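Local coordinates for protein PPR (Rhodospirillum centenum, PDB 1MZU) that probably senses light through a bound 4'-hydroxycinnamic acid in its N-terminal photoactive yellow protein domain and signals as a sensor histidine kinase, at residues S55-P59 with E60-G64. Numbering follows the deposited sequence.
Sequences SGRIP and ERVIG. With HC4 (4'-hydroxycinnamic acid), chain D.
Arg61 reaches back along the chain to Gly56, Arg57 and Ile58, while Val62 packs on Arg57 and Ile63 on Pro59, in the loop between helix 49-55 and the short helix 59-62 of this PAS fold. Ser55, ending the first helix, closes an ST turn: its OG accepts a hydrogen bond from Arg57 N at 3.1 Å, nearly straight at 163°, and is also hydrogen-bonded to Tyr47 OH. Gly56 follows with positive phi, a conformation that a CB would block. The Arg57 side chain is bent about the CB-CG bond (chi2 78°), which turns the guanidinium back to Ser55, where Arg57 NH1 hydrogen-bonds Ser55 O at 3.0 Å in the guanidinium plane. C2', on the rim of the HC4 ring, sits 3.7 Å above the centre of the Arg57 guanidinium, and Arg57 CB rests on Val62 CG2 at 3.8 Å. Ile58, at the N-cap position, sets CD1 against the in-plane edge of the Arg61 guanidinium, 3.4 Å from Arg61 NH2. The Arg61 side chain runs extended from CG to NE, and its guanidinium also passes its face over Ile58 N, a donor-donor approach without a bond. Pro59 opens the helix; its O accepts a hydrogen bond from Ile63 N at 3.1 Å with a 144° angle, the helical i to i+4 bond, and Ile63 CG1 lies beside the same oxygen. Tyr47 of strand 44-47 touches Arg57, Pro59 and Val62. Ser55 and Arg57 line the 4'-hydroxycinnamic acid pocket, where Tyr47 OH and Glu51 OE2 hydrogen-bond HC4; Arg57, oriented by Ser55 O against the C2' side of the ring and probably positive, could affect the chromophore's charge distribution.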
loop_
_atom_site.group_PDB
_atom_site.type_symbol
_atom_site.label_atom_id
_atom_site.label_comp_id
_atom_site.label_asym_id
_atom_site.label_seq_id
_atom_site.Cartn_x
_atom_site.Cartn_y
_atom_site.Cartn_z
ATOM N N SER A 55 -11.067 -1.712 -2.216
ATOM C CA SER A 55 -11.229 -0.435 -1.523
ATOM C C SER A 55 -12.371 0.476 -1.946
ATOM O O SER A 55 -12.894 1.226 -1.123
ATOM C CB SER A 55 -9.930 0.362 -1.606
ATOM O OG SER A 55 -9.744 0.934 -2.890
ATOM N N GLY A 56 -12.672 0.477 -3.245
ATOM C CA GLY A 56 -13.727 1.318 -3.790
ATOM C C GLY A 56 -13.163 2.636 -4.302
ATOM O O GLY A 56 -13.910 3.502 -4.755
ATOM N N ARG A 57 -11.838 2.785 -4.213
ATOM C CA ARG A 57 -11.133 3.987 -4.666
ATOM C C ARG A 57 -10.725 3.915 -6.122
ATOM O O ARG A 57 -10.245 2.888 -6.584
ATOM C CB ARG A 57 -9.875 4.256 -3.826
ATOM C CG ARG A 57 -10.082 5.050 -2.544
ATOM C CD ARG A 57 -10.658 4.193 -1.432
ATOM N NE ARG A 57 -10.738 4.907 -0.163
ATOM C CZ ARG A 57 -11.419 4.482 0.901
ATOM N NH1 ARG A 57 -12.087 3.335 0.857
ATOM N NH2 ARG A 57 -11.438 5.211 2.011
ATOM N N ILE A 58 -10.897 5.034 -6.823
ATOM C CA ILE A 58 -10.543 5.170 -8.235
ATOM C C ILE A 58 -9.045 5.531 -8.253
ATOM O O ILE A 58 -8.630 6.441 -7.533
ATOM C CB ILE A 58 -11.438 6.266 -8.940
ATOM C CG1 ILE A 58 -12.874 5.755 -9.123
ATOM C CG2 ILE A 58 -10.889 6.649 -10.325
ATOM C CD1 ILE A 58 -13.775 5.807 -7.886
ATOM N N PRO A 59 -8.215 4.802 -9.043
ATOM C CA PRO A 59 -6.767 5.056 -9.134
ATOM C C PRO A 59 -6.307 6.462 -9.509
ATOM O O PRO A 59 -5.288 6.910 -9.017
ATOM C CB PRO A 59 -6.315 4.041 -10.185
ATOM C CG PRO A 59 -7.217 2.906 -9.943
ATOM C CD PRO A 59 -8.554 3.580 -9.802
ATOM N N GLU A 60 -7.080 7.166 -10.334
ATOM C CA GLU A 60 -6.696 8.503 -10.792
ATOM C C GLU A 60 -6.743 9.681 -9.815
ATOM O O GLU A 60 -5.971 10.630 -9.950
ATOM C CB GLU A 60 -7.387 8.830 -12.119
ATOM C CG GLU A 60 -6.861 8.005 -13.299
ATOM C CD GLU A 60 -7.392 6.567 -13.341
ATOM O OE1 GLU A 60 -6.570 5.624 -13.274
ATOM O OE2 GLU A 60 -8.623 6.380 -13.484
ATOM N N ARG A 61 -7.629 9.613 -8.827
ATOM C CA ARG A 61 -7.735 10.666 -7.808
ATOM C C ARG A 61 -6.843 10.347 -6.602
ATOM O O ARG A 61 -6.482 11.232 -5.824
ATOM C CB ARG A 61 -9.199 10.870 -7.365
ATOM C CG ARG A 61 -9.927 9.606 -6.927
ATOM C CD ARG A 61 -11.409 9.885 -6.664
ATOM N NE ARG A 61 -12.143 8.665 -6.307
ATOM C CZ ARG A 61 -12.228 8.152 -5.078
ATOM N NH1 ARG A 61 -11.631 8.746 -4.050
ATOM N NH2 ARG A 61 -12.895 7.024 -4.880
ATOM N N VAL A 62 -6.445 9.079 -6.510
ATOM C CA VAL A 62 -5.600 8.555 -5.437
ATOM C C VAL A 62 -4.089 8.720 -5.716
ATOM O O VAL A 62 -3.317 8.942 -4.786
ATOM C CB VAL A 62 -6.036 7.079 -5.119
ATOM C CG1 VAL A 62 -5.049 6.357 -4.261
ATOM C CG2 VAL A 62 -7.360 7.102 -4.387
ATOM N N ILE A 63 -3.686 8.656 -6.992
ATOM C CA ILE A 63 -2.281 8.820 -7.393
ATOM C C ILE A 63 -1.860 10.287 -7.243
ATOM O O ILE A 63 -2.536 11.199 -7.739
ATOM C CB ILE A 63 -2.024 8.287 -8.845
ATOM C CG1 ILE A 63 -2.204 6.766 -8.869
ATOM C CG2 ILE A 63 -0.596 8.609 -9.313
ATOM C CD1 ILE A 63 -2.362 6.154 -10.259
ATOM N N GLY A 64 -0.756 10.489 -6.524
ATOM C CA GLY A 64 -0.249 11.824 -6.264
ATOM C C GLY A 64 -0.510 12.237 -4.825
ATOM O O GLY A 64 0.101 13.179 -4.321
HETATM C C1 HC4 D . -7.749 2.855 6.474
HETATM O O1 HC4 D . -8.028 4.095 6.575
HETATM C C2 HC4 D . -7.630 2.140 5.229
HETATM C C3 HC4 D . -7.955 2.688 4.063
HETATM C "C1'" HC4 D . -7.604 2.167 2.774
HETATM C "C2'" HC4 D . -8.028 2.896 1.573
HETATM C "C3'" HC4 D . -7.616 2.450 0.297
HETATM C "C4'" HC4 D . -6.735 1.336 0.193
HETATM C "C5'" HC4 D . -6.323 0.635 1.355
HETATM C "C6'" HC4 D . -6.743 1.071 2.611
HETATM O "O4'" HC4 D . -6.324 0.898 -0.978
#